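Local coordinates for mRNA-binding protein PUF3 (Saccharomyces cerevisiae, PDB 3K49), which binds the 3'-UTRs of mRNAs, mostly those encoding mitochondrial proteins, and promotes deadenylation and decay of the COX17 message, at residues Lys260-Ser265 and Asp310-Tyr315; Leu216-Tyr221 and Val256-His261. All blocks are in the same frame, centred on the assembly; numbering follows the deposited sequence.

Contact 1: Lys260-Ser265 and Asp310-Tyr315. With nucleotides of chain B.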
ATOM      1  N   LYS A 260     -10.041  15.096 -15.856  1.00 63.39           N
ATOM      2  CA  LYS A 260     -10.648  16.154 -15.056  1.00 60.67           C
ATOM      3  C   LYS A 260     -11.237  15.592 -13.767  1.00 68.21           C
ATOM      4  O   LYS A 260     -11.878  16.308 -12.987  1.00 67.78           O
ATOM      5  CB  LYS A 260     -11.728  16.870 -15.868  1.00 65.20           C
ATOM      6  CG  LYS A 260     -11.192  17.616 -17.088  1.00 69.36           C
ATOM      7  CD  LYS A 260     -12.316  18.155 -17.965  1.00 71.86           C
ATOM      8  CE  LYS A 260     -13.142  19.189 -17.227  1.00 77.90           C
ATOM      9  NZ  LYS A 260     -14.253  19.718 -18.058  1.00 83.39           N
ATOM     10  N   HIS A 261     -11.003  14.301 -13.562  1.00 64.23           N
ATOM     11  CA  HIS A 261     -11.523  13.565 -12.419  1.00 52.22           C
ATOM     12  C   HIS A 261     -10.425  13.451 -11.365  1.00 50.63           C
ATOM     13  O   HIS A 261      -9.294  13.069 -11.674  1.00 58.79           O
ATOM     14  CB  HIS A 261     -11.958  12.176 -12.885  1.00 53.03           C
ATOM     15  CG  HIS A 261     -12.788  11.436 -11.886  1.00 54.61           C
ATOM     16  ND1 HIS A 261     -12.351  11.156 -10.621  1.00 53.91           N
ATOM     17  CD2 HIS A 261     -14.033  10.896 -11.998  1.00 43.43           C
ATOM     18  CE1 HIS A 261     -13.296  10.479  -9.973  1.00 56.37           C
ATOM     19  NE2 HIS A 261     -14.311  10.313 -10.784  1.00 55.77           N
ATOM     20  N   LYS A 262     -10.757  13.798 -10.127  1.00 55.49           N
ATOM     21  CA  LYS A 262      -9.798  13.765  -9.024  1.00 59.57           C
ATOM     22  C   LYS A 262      -9.036  12.435  -8.940  1.00 52.81           C
ATOM     23  O   LYS A 262      -7.800  12.405  -8.840  1.00 49.62           O
ATOM     24  CB  LYS A 262     -10.513  14.056  -7.693  1.00 54.25           C
ATOM     25  CG  LYS A 262      -9.616  13.941  -6.481  1.00 56.46           C
ATOM     26  CD  LYS A 262     -10.392  14.191  -5.204  1.00 76.23           C
ATOM     27  CE  LYS A 262      -9.590  13.778  -3.976  1.00 80.70           C
ATOM     28  NZ  LYS A 262      -8.189  14.297  -4.035  1.00 81.82           N
ATOM     29  N   PHE A 263      -9.787  11.340  -8.998  1.00 53.96           N
ATOM     30  CA  PHE A 263      -9.229  10.004  -8.862  1.00 49.77           C
ATOM     31  C   PHE A 263      -8.735   9.436 -10.191  1.00 54.14           C
ATOM     32  O   PHE A 263      -7.648   8.859 -10.272  1.00 60.19           O
ATOM     33  CB  PHE A 263     -10.266   9.062  -8.237  1.00 54.17           C
ATOM     34  CG  PHE A 263     -10.701   9.473  -6.853  1.00 51.67           C
ATOM     35  CD1 PHE A 263     -12.043   9.704  -6.571  1.00 51.67           C
ATOM     36  CD2 PHE A 263      -9.767   9.634  -5.833  1.00 53.38           C
ATOM     37  CE1 PHE A 263     -12.456  10.082  -5.301  1.00 44.09           C
ATOM     38  CE2 PHE A 263     -10.170  10.020  -4.551  1.00 55.87           C
ATOM     39  CZ  PHE A 263     -11.515  10.247  -4.290  1.00 48.47           C
ATOM     40  N   ALA A 264      -9.534   9.603 -11.237  1.00 53.80           N
ATOM     41  CA  ALA A 264      -9.227   8.992 -12.523  1.00 40.48           C
ATOM     42  C   ALA A 264      -8.035   9.664 -13.226  1.00 44.87           C
ATOM     43  O   ALA A 264      -7.378   9.051 -14.073  1.00 41.04           O
ATOM     44  CB  ALA A 264     -10.479   8.966 -13.421  1.00 39.28           C
ATOM     45  N   SER A 265      -7.740  10.909 -12.860  1.00 44.09           N
ATOM     46  CA  SER A 265      -6.609  11.619 -13.465  1.00 36.78           C
ATOM     47  C   SER A 265      -5.300  10.900 -13.187  1.00 46.03           C
ATOM     48  O   SER A 265      -4.392  10.925 -14.007  1.00 56.51           O
ATOM     49  CB  SER A 265      -6.532  13.067 -12.970  1.00 48.12           C
ATOM     50  OG  SER A 265      -6.341  13.139 -11.566  1.00 49.97           O
ATOM     51  N   ASP A 310      -7.894  22.816 -16.320  1.00 71.86           N
ATOM     52  CA  ASP A 310      -8.505  22.033 -15.248  1.00 66.00           C
ATOM     53  C   ASP A 310      -7.513  21.690 -14.137  1.00 69.34           C
ATOM     54  O   ASP A 310      -6.335  21.423 -14.395  1.00 74.94           O
ATOM     55  CB  ASP A 310      -9.141  20.755 -15.797  1.00 58.80           C
ATOM     56  CG  ASP A 310      -9.659  19.851 -14.699  1.00 80.94           C
ATOM     57  OD1 ASP A 310     -10.479  20.316 -13.878  1.00 79.79           O
ATOM     58  OD2 ASP A 310      -9.242  18.672 -14.651  1.00 83.69           O
ATOM     59  N   GLN A 311      -8.008  21.695 -12.902  1.00 73.70           N
ATOM     60  CA  GLN A 311      -7.180  21.464 -11.715  1.00 73.37           C
ATOM     61  C   GLN A 311      -6.432  20.124 -11.747  1.00 71.42           C
ATOM     62  O   GLN A 311      -5.281  20.035 -11.310  1.00 76.05           O
ATOM     63  CB  GLN A 311      -8.041  21.562 -10.454  1.00 63.42           C
ATOM     64  CG  GLN A 311      -9.308  20.740 -10.550  1.00 71.35           C
ATOM     65  CD  GLN A 311     -10.305  21.055  -9.466  1.00 77.55           C
ATOM     66  OE1 GLN A 311      -9.945  21.551  -8.401  1.00 86.83           O
ATOM     67  NE2 GLN A 311     -11.574  20.754  -9.726  1.00 79.10           N
ATOM     68  N   PHE A 312      -7.082  19.088 -12.267  1.00 65.88           N
ATOM     69  CA  PHE A 312      -6.466  17.766 -12.342  1.00 57.71           C
ATOM     70  C   PHE A 312      -5.799  17.501 -13.691  1.00 64.23           C
ATOM     71  O   PHE A 312      -4.710  16.930 -13.756  1.00 58.32           O
ATOM     72  CB  PHE A 312      -7.507  16.690 -12.053  1.00 56.04           C
ATOM     73  CG  PHE A 312      -8.289  16.939 -10.802  1.00 58.62           C
ATOM     74  CD1 PHE A 312      -7.652  16.978  -9.572  1.00 70.57           C
ATOM     75  CD2 PHE A 312      -9.655  17.133 -10.847  1.00 64.76           C
ATOM     76  CE1 PHE A 312      -8.367  17.213  -8.401  1.00 67.60           C
ATOM     77  CE2 PHE A 312     -10.379  17.369  -9.682  1.00 67.50           C
ATOM     78  CZ  PHE A 312      -9.730  17.409  -8.456  1.00 61.47           C
ATOM     79  N   ALA A 313      -6.454  17.932 -14.767  1.00 64.80           N
ATOM     80  CA  ALA A 313      -5.985  17.642 -16.119  1.00 56.16           C
ATOM     81  C   ALA A 313      -4.627  18.263 -16.440  1.00 60.15           C
ATOM     82  O   ALA A 313      -3.861  17.707 -17.230  1.00 60.40           O
ATOM     83  CB  ALA A 313      -7.020  18.061 -17.143  1.00 67.66           C
ATOM     84  N   ASN A 314      -4.315  19.401 -15.825  1.00 58.03           N
ATOM     85  CA  ASN A 314      -3.013  20.033 -16.060  1.00 63.38           C
ATOM     86  C   ASN A 314      -1.814  19.119 -15.750  1.00 61.12           C
ATOM     87  O   ASN A 314      -0.777  19.224 -16.402  1.00 68.64           O
ATOM     88  CB  ASN A 314      -2.895  21.366 -15.317  1.00 65.74           C
ATOM     89  CG  ASN A 314      -2.583  21.190 -13.844  1.00 68.02           C
ATOM     90  OD1 ASN A 314      -1.494  20.753 -13.482  1.00 73.92           O
ATOM     91  ND2 ASN A 314      -3.539  21.530 -12.987  1.00 65.52           N
ATOM     92  N   TYR A 315      -1.967  18.221 -14.773  1.00 56.06           N
ATOM     93  CA  TYR A 315      -0.912  17.263 -14.423  1.00 63.34           C
ATOM     94  C   TYR A 315      -0.734  16.227 -15.525  1.00 61.93           C
ATOM     95  O   TYR A 315       0.389  15.833 -15.853  1.00 64.25           O
ATOM     96  CB  TYR A 315      -1.221  16.540 -13.105  1.00 62.72           C
ATOM     97  CG  TYR A 315      -1.265  17.434 -11.887  1.00 60.09           C
ATOM     98  CD1 TYR A 315      -2.471  17.727 -11.261  1.00 53.01           C
ATOM     99  CD2 TYR A 315      -0.099  17.974 -11.353  1.00 62.62           C
ATOM    100  CE1 TYR A 315      -2.520  18.538 -10.150  1.00 54.84           C
ATOM    101  CE2 TYR A 315      -0.139  18.784 -10.235  1.00 59.94           C
ATOM    102  CZ  TYR A 315      -1.353  19.064  -9.640  1.00 61.63           C
ATOM    103  OH  TYR A 315      -1.403  19.872  -8.529  1.00 67.46           O
TER
ATOM    104  P     G B   4      -2.237  20.533  -3.826  1.00 86.29           P
ATOM    105  OP1   G B   4      -2.704  20.426  -2.422  1.00 94.21           O
ATOM    106  OP2   G B   4      -0.791  20.384  -4.145  1.00 80.15           O
ATOM    107  O5'   G B   4      -3.047  19.469  -4.690  1.00 75.48           O
ATOM    108  C5'   G B   4      -4.453  19.587  -4.854  1.00 80.37           C
ATOM    109  C4'   G B   4      -5.011  18.305  -5.419  1.00 77.36           C
ATOM    110  O4'   G B   4      -4.452  18.088  -6.737  1.00 83.98           O
ATOM    111  C3'   G B   4      -4.587  17.063  -4.656  1.00 85.04           C
ATOM    112  O3'   G B   4      -5.393  16.875  -3.501  1.00 90.44           O
ATOM    113  C2'   G B   4      -4.746  15.962  -5.702  1.00 77.62           C
ATOM    114  O2'   G B   4      -6.066  15.472  -5.838  1.00 81.76           O
ATOM    115  C1'   G B   4      -4.328  16.699  -6.974  1.00 70.29           C
ATOM    116  N9    G B   4      -2.959  16.420  -7.385  1.00 69.44           N
ATOM    117  C8    G B   4      -1.786  16.864  -6.819  1.00 65.12           C
ATOM    118  N7    G B   4      -0.722  16.421  -7.435  1.00 67.48           N
ATOM    119  C5    G B   4      -1.229  15.642  -8.470  1.00 51.84           C
ATOM    120  C6    G B   4      -0.565  14.900  -9.467  1.00 58.22           C
ATOM    121  O6    G B   4       0.653  14.784  -9.665  1.00 65.39           O
ATOM    122  N1    G B   4      -1.467  14.248 -10.298  1.00 61.42           N
ATOM    123  C2    G B   4      -2.831  14.317 -10.188  1.00 57.70           C
ATOM    124  N2    G B   4      -3.550  13.634 -11.082  1.00 57.31           N
ATOM    125  N3    G B   4      -3.456  15.007  -9.267  1.00 61.95           N
ATOM    126  C4    G B   4      -2.598  15.637  -8.448  1.00 60.63           C
ATOM    127  P     U B   3       1.779  24.468  -4.981  1.00 99.06           P
ATOM    128  OP1   U B   3       1.891  24.318  -3.511  1.00 94.56           O
ATOM    129  OP2   U B   3       2.798  23.845  -5.862  1.00 79.89           O
ATOM    130  O5'   U B   3       0.328  23.959  -5.427  1.00 97.09           O
ATOM    131  C5'   U B   3      -0.861  24.553  -4.907  1.00 92.88           C
ATOM    132  C4'   U B   3      -2.087  23.965  -5.583  1.00 97.33           C
ATOM    133  O4'   U B   3      -2.130  24.369  -6.978  1.00 97.97           O
ATOM    134  C3'   U B   3      -2.151  22.444  -5.620  1.00 95.58           C
ATOM    135  O3'   U B   3      -2.720  21.949  -4.412  1.00 96.81           O
ATOM    136  C2'   U B   3      -3.058  22.191  -6.823  1.00 89.29           C
ATOM    137  O2'   U B   3      -4.434  22.320  -6.507  1.00 79.36           O
ATOM    138  C1'   U B   3      -2.614  23.295  -7.775  1.00 83.77           C
ATOM    139  N1    U B   3      -1.546  22.905  -8.721  1.00 79.59           N
ATOM    140  C2    U B   3      -1.914  22.401  -9.952  1.00 73.35           C
ATOM    141  O2    U B   3      -3.073  22.244 -10.288  1.00 72.93           O
ATOM    142  N3    U B   3      -0.874  22.081 -10.782  1.00 59.44           N
ATOM    143  C4    U B   3       0.473  22.209 -10.518  1.00 76.46           C
ATOM    144  O4    U B   3       1.296  21.917 -11.384  1.00 77.55           O
ATOM    145  C5    U B   3       0.776  22.728  -9.217  1.00 74.53           C
ATOM    146  C6    U B   3      -0.218  23.050  -8.384  1.00 71.53           C
ATOM    147  P     U B   5      -4.915  15.848  -2.366  1.00 76.46           P
ATOM    148  OP1   U B   5      -5.810  16.021  -1.200  1.00 58.97           O
ATOM    149  OP2   U B   5      -3.442  15.968  -2.210  1.00 61.17           O
ATOM    150  O5'   U B   5      -5.205  14.431  -3.037  1.00 84.45           O
ATOM    151  C5'   U B   5      -4.587  13.258  -2.543  1.00 67.48           C
ATOM    152  C4'   U B   5      -5.585  12.126  -2.583  1.00 63.40           C
ATOM    153  O4'   U B   5      -5.780  11.706  -3.950  1.00 66.16           O
ATOM    154  C3'   U B   5      -5.188  10.848  -1.876  1.00 57.64           C
ATOM    155  O3'   U B   5      -5.428  10.988  -0.476  1.00 64.98           O
ATOM    156  C2'   U B   5      -6.159   9.866  -2.514  1.00 55.05           C
ATOM    157  O2'   U B   5      -7.444   9.987  -1.948  1.00 56.19           O
ATOM    158  C1'   U B   5      -6.198  10.359  -3.967  1.00 61.12           C
ATOM    159  N1    U B   5      -5.329   9.614  -4.901  1.00 46.56           N
ATOM    160  C2    U B   5      -5.870   8.541  -5.564  1.00 46.28           C
ATOM    161  O2    U B   5      -7.024   8.186  -5.411  1.00 43.30           O
ATOM    162  N3    U B   5      -5.011   7.888  -6.417  1.00 37.82           N
ATOM    163  C4    U B   5      -3.695   8.188  -6.651  1.00 43.35           C
ATOM    164  O4    U B   5      -3.040   7.477  -7.406  1.00 54.69           O
ATOM    165  C5    U B   5      -3.202   9.319  -5.925  1.00 43.24           C
ATOM    166  C6    U B   5      -4.017   9.979  -5.098  1.00 47.61           C
TER
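The backbones of Lys260-Ser265 and Asp310-Tyr315 come closest at Lys260 and Ala313, whose CA atoms are 5.0 Å apart, and each segment turns into a helix, 264-274 and 313-323. Phe312 has the largest share of the buried surface. One face of its ring carries Lys262, whose CA lies 3.5 Å from the ring centroid and 6° off the normal, a CH-pi contact, and Lys260 O meets the edge near CD2. Asp310 serves its own turn: with CG anti to the backbone N (chi1 174°), OD2 accepts from Ala313 N at 2.9 Å, from above the carboxylate plane, and weakly from Phe312 N. Lys260 lays CB and CG against this carboxylate, but its NZ stays 5.7 Å from Asp310 OD1.

The RNA bridges the pair. Lys262 NZ donates to O2' of G4 of chain B, 3.0 Å away, and Ser265 OG accepts from N2 of that base at 2.9 Å. Asn314 reads U3 of chain B by two bonds: OD1 accepts from N3 along a nearly straight line (173°), while ND2 gives to O2 at 2.8 Å. Tyr315 is flanked by Asn314 OD1 over one ring face and by G4 over the other, with C5 of G4 3.4 Å above the ring centre. Its CZ and OH end also lies against U3, obliquely to the ring. Cutting Tyr315 back to an alanine would probably take away the flat support under the guanine and open a gap between G4 and U3. Polar side chains of repeat helices bonded to a base edge (Ser265, Asn314), with an aromatic one stacked on a base (Tyr315), are the recognition pattern of PUF repeats, here at the joint of repeats 7 and 8.

Contact 2: Leu216-Tyr221 and Val256-His261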
ATOM      1  N   LEU A 216     -14.087   1.138 -11.373  1.00 42.31           N
ATOM      2  CA  LEU A 216     -12.805   1.055 -10.659  1.00 40.64           C
ATOM      3  C   LEU A 216     -11.928   2.270 -10.912  1.00 36.30           C
ATOM      4  O   LEU A 216     -11.338   2.816  -9.991  1.00 44.20           O
ATOM      5  CB  LEU A 216     -12.057  -0.225 -11.019  1.00 37.07           C
ATOM      6  CG  LEU A 216     -12.796  -1.496 -10.589  1.00 41.57           C
ATOM      7  CD1 LEU A 216     -12.435  -2.677 -11.477  1.00 45.75           C
ATOM      8  CD2 LEU A 216     -12.532  -1.812  -9.130  1.00 45.92           C
ATOM      9  N   ILE A 217     -11.854   2.714 -12.160  1.00 39.83           N
ATOM     10  CA  ILE A 217     -10.976   3.830 -12.487  1.00 36.06           C
ATOM     11  C   ILE A 217     -11.328   5.098 -11.706  1.00 39.18           C
ATOM     12  O   ILE A 217     -10.462   5.911 -11.386  1.00 37.00           O
ATOM     13  CB  ILE A 217     -10.962   4.095 -13.995  1.00 45.06           C
ATOM     14  CG1 ILE A 217     -10.250   2.952 -14.719  1.00 38.45           C
ATOM     15  CG2 ILE A 217     -10.320   5.444 -14.318  1.00 43.34           C
ATOM     16  CD1 ILE A 217     -10.112   3.201 -16.236  1.00 39.14           C
ATOM     17  N   GLN A 218     -12.603   5.257 -11.380  1.00 41.31           N
ATOM     18  CA  GLN A 218     -13.065   6.510 -10.810  1.00 44.64           C
ATOM     19  C   GLN A 218     -13.326   6.419  -9.318  1.00 43.47           C
ATOM     20  O   GLN A 218     -13.651   7.417  -8.678  1.00 41.62           O
ATOM     21  CB  GLN A 218     -14.337   6.973 -11.520  1.00 53.18           C
ATOM     22  CG  GLN A 218     -14.190   7.042 -13.010  1.00 54.29           C
ATOM     23  CD  GLN A 218     -15.501   7.288 -13.702  1.00 55.50           C
ATOM     24  OE1 GLN A 218     -16.172   8.285 -13.442  1.00 60.56           O
ATOM     25  NE2 GLN A 218     -15.875   6.382 -14.603  1.00 55.73           N
ATOM     26  N   ASP A 219     -13.206   5.216  -8.772  1.00 46.24           N
ATOM     27  CA  ASP A 219     -13.340   5.008  -7.330  1.00 37.04           C
ATOM     28  C   ASP A 219     -12.106   5.463  -6.541  1.00 37.32           C
ATOM     29  O   ASP A 219     -10.967   5.382  -7.026  1.00 37.63           O
ATOM     30  CB  ASP A 219     -13.608   3.539  -7.041  1.00 42.27           C
ATOM     31  CG  ASP A 219     -14.132   3.319  -5.653  1.00 60.39           C
ATOM     32  OD1 ASP A 219     -13.553   2.481  -4.929  1.00 57.18           O
ATOM     33  OD2 ASP A 219     -15.117   4.003  -5.287  1.00 72.75           O
ATOM     34  N   GLN A 220     -12.336   5.921  -5.314  1.00 42.10           N
ATOM     35  CA  GLN A 220     -11.243   6.404  -4.464  1.00 46.35           C
ATOM     36  C   GLN A 220     -10.257   5.328  -3.997  1.00 41.07           C
ATOM     37  O   GLN A 220      -9.159   5.656  -3.534  1.00 42.20           O
ATOM     38  CB  GLN A 220     -11.779   7.144  -3.249  1.00 38.88           C
ATOM     39  CG  GLN A 220     -12.663   6.291  -2.375  1.00 53.94           C
ATOM     40  CD  GLN A 220     -13.106   7.017  -1.125  1.00 62.23           C
ATOM     41  OE1 GLN A 220     -12.298   7.672  -0.452  1.00 62.50           O
ATOM     42  NE2 GLN A 220     -14.397   6.908  -0.803  1.00 48.63           N
ATOM     43  N   TYR A 221     -10.645   4.059  -4.106  1.00 35.51           N
ATOM     44  CA  TYR A 221      -9.741   2.970  -3.754  1.00 41.98           C
ATOM     45  C   TYR A 221      -9.435   2.083  -4.946  1.00 38.57           C
ATOM     46  O   TYR A 221      -8.278   1.745  -5.184  1.00 38.33           O
ATOM     47  CB  TYR A 221     -10.281   2.123  -2.593  1.00 37.07           C
ATOM     48  CG  TYR A 221     -10.581   2.922  -1.350  1.00 46.18           C
ATOM     49  CD1 TYR A 221     -11.876   2.952  -0.804  1.00 41.48           C
ATOM     50  CD2 TYR A 221      -9.584   3.663  -0.727  1.00 38.56           C
ATOM     51  CE1 TYR A 221     -12.157   3.692   0.332  1.00 37.11           C
ATOM     52  CE2 TYR A 221      -9.852   4.400   0.415  1.00 45.30           C
ATOM     53  CZ  TYR A 221     -11.140   4.410   0.936  1.00 52.39           C
ATOM     54  OH  TYR A 221     -11.409   5.145   2.060  1.00 61.64           O
ATOM     55  N   VAL A 256     -10.434  12.832 -21.779  1.00 55.16           N
ATOM     56  CA  VAL A 256     -10.649  14.156 -21.225  1.00 64.64           C
ATOM     57  C   VAL A 256     -11.404  14.146 -19.896  1.00 59.73           C
ATOM     58  O   VAL A 256     -11.003  14.839 -18.965  1.00 66.56           O
ATOM     59  CB  VAL A 256     -11.320  15.096 -22.244  1.00 61.56           C
ATOM     60  CG1 VAL A 256     -11.751  16.404 -21.576  1.00 50.41           C
ATOM     61  CG2 VAL A 256     -10.360  15.356 -23.387  1.00 54.94           C
ATOM     62  N   GLU A 257     -12.486  13.371 -19.803  1.00 57.71           N
ATOM     63  CA  GLU A 257     -13.309  13.369 -18.590  1.00 55.32           C
ATOM     64  C   GLU A 257     -12.546  12.792 -17.401  1.00 60.26           C
ATOM     65  O   GLU A 257     -12.621  13.317 -16.289  1.00 65.01           O
ATOM     66  CB  GLU A 257     -14.613  12.586 -18.782  1.00 57.54           C
ATOM     67  CG  GLU A 257     -15.611  12.822 -17.638  1.00 75.39           C
ATOM     68  CD  GLU A 257     -16.330  11.552 -17.177  1.00 90.44           C
ATOM     69  OE1 GLU A 257     -16.879  10.834 -18.041  1.00 87.98           O
ATOM     70  OE2 GLU A 257     -16.351  11.279 -15.948  1.00 73.78           O
ATOM     71  N   TYR A 258     -11.816  11.705 -17.629  1.00 51.92           N
ATOM     72  CA  TYR A 258     -10.974  11.138 -16.583  1.00 55.29           C
ATOM     73  C   TYR A 258      -9.905  12.125 -16.118  1.00 52.32           C
ATOM     74  O   TYR A 258      -9.688  12.297 -14.918  1.00 47.12           O
ATOM     75  CB  TYR A 258     -10.321   9.841 -17.053  1.00 51.63           C
ATOM     76  CG  TYR A 258     -11.295   8.699 -17.218  1.00 40.89           C
ATOM     77  CD1 TYR A 258     -10.923   7.554 -17.884  1.00 40.69           C
ATOM     78  CD2 TYR A 258     -12.583   8.762 -16.697  1.00 44.31           C
ATOM     79  CE1 TYR A 258     -11.793   6.496 -18.037  1.00 44.68           C
ATOM     80  CE2 TYR A 258     -13.466   7.699 -16.838  1.00 42.89           C
ATOM     81  CZ  TYR A 258     -13.058   6.571 -17.522  1.00 46.50           C
ATOM     82  OH  TYR A 258     -13.892   5.488 -17.701  1.00 57.59           O
ATOM     83  N   SER A 259      -9.251  12.782 -17.071  1.00 43.49           N
ATOM     84  CA  SER A 259      -8.222  13.760 -16.743  1.00 49.08           C
ATOM     85  C   SER A 259      -8.737  14.855 -15.819  1.00 53.79           C
ATOM     86  O   SER A 259      -7.970  15.470 -15.086  1.00 61.19           O
ATOM     87  CB  SER A 259      -7.639  14.381 -18.013  1.00 52.25           C
ATOM     88  OG  SER A 259      -7.001  13.402 -18.814  1.00 54.33           O
ATOM     89  N   LYS A 260     -10.041  15.096 -15.856  1.00 63.39           N
ATOM     90  CA  LYS A 260     -10.648  16.154 -15.056  1.00 60.67           C
ATOM     91  C   LYS A 260     -11.237  15.592 -13.767  1.00 68.21           C
ATOM     92  O   LYS A 260     -11.878  16.308 -12.987  1.00 67.78           O
ATOM     93  CB  LYS A 260     -11.728  16.870 -15.868  1.00 65.20           C
ATOM     94  CG  LYS A 260     -11.192  17.616 -17.088  1.00 69.36           C
ATOM     95  CD  LYS A 260     -12.316  18.155 -17.965  1.00 71.86           C
ATOM     96  CE  LYS A 260     -13.142  19.189 -17.227  1.00 77.90           C
ATOM     97  NZ  LYS A 260     -14.253  19.718 -18.058  1.00 83.39           N
ATOM     98  N   HIS A 261     -11.003  14.301 -13.562  1.00 64.23           N
ATOM     99  CA  HIS A 261     -11.523  13.565 -12.419  1.00 52.22           C
ATOM    100  C   HIS A 261     -10.425  13.451 -11.365  1.00 50.63           C
ATOM    101  O   HIS A 261      -9.294  13.069 -11.674  1.00 58.79           O
ATOM    102  CB  HIS A 261     -11.958  12.176 -12.885  1.00 53.03           C
ATOM    103  CG  HIS A 261     -12.788  11.436 -11.886  1.00 54.61           C
ATOM    104  ND1 HIS A 261     -12.351  11.156 -10.621  1.00 53.91           N
ATOM    105  CD2 HIS A 261     -14.033  10.896 -11.998  1.00 43.43           C
ATOM    106  CE1 HIS A 261     -13.296  10.479  -9.973  1.00 56.37           C
ATOM    107  NE2 HIS A 261     -14.311  10.313 -10.784  1.00 55.77           N
TER
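Tyr258 O accepts from His261 N at 2.8 Å, a turn at the end of helix 255-259; Tyr258 meets Ile217 and Gln218, and His261 meets Gln218. The contact joins Pumilio repeats 6 and 7, which follow one another in the curved, all-helical stack of the PUM homology domain.

Its apolar half is Ile217 on Tyr258. The two side chains cross at about a right angle, and CG2 of Ile217 stands 4.2 Å from the Tyr258 ring centroid, 12° off the normal, so the methyl rests on the face in a CH-pi contact; CD1 of Ile217 adds a touch at CE1. Ile217 also packs on Ala264 and Val267 of helix 264-274.

Gln218 makes the more polar half. Its side chain likewise crosses that of Tyr258, amide and ring planes 49° apart, with NE2 of Gln218 lying obliquely to the ring, 3.5 Å from CE2 of Tyr258. That NE2 donates its hydrogen bond to Pro214 O, within the glutamine's own repeat, so the approach to the tyrosine is packing. With CG anti to the backbone N (chi1 -167°), the imidazole of His261 reaches Gln218, while its ND1 accepts from Phe263 N. The rest is packing: NE2 of His261 lies 3.4 Å from CB of Gln218, and CE1 of His261 comes 3.3 Å from the Gln218 carbonyl O, which sits obliquely to the ring.

Contacts 1 and 2 are successive joints of one repeat stack, with centres 8 Å apart, and they share Lys260 and His261. This shared turn between helices 255-259 and 264-274 faces repeat 8 through Lys260 and repeat 6 through His261. The two are in packing contact at two places, among others: Ser259 O of contact 2 lies 3.3 Å from Phe312 CB of contact 1, and Phe263 CZ is 3.3 Å from Gln220 CB. Both contacts border the RNA. Contact 1 holds the bases of G4 and U3 of chain B directly, and its Phe263 touches U5 of chain B as well as Gln220, whereas contact 2 packs Tyr221 on a sugar.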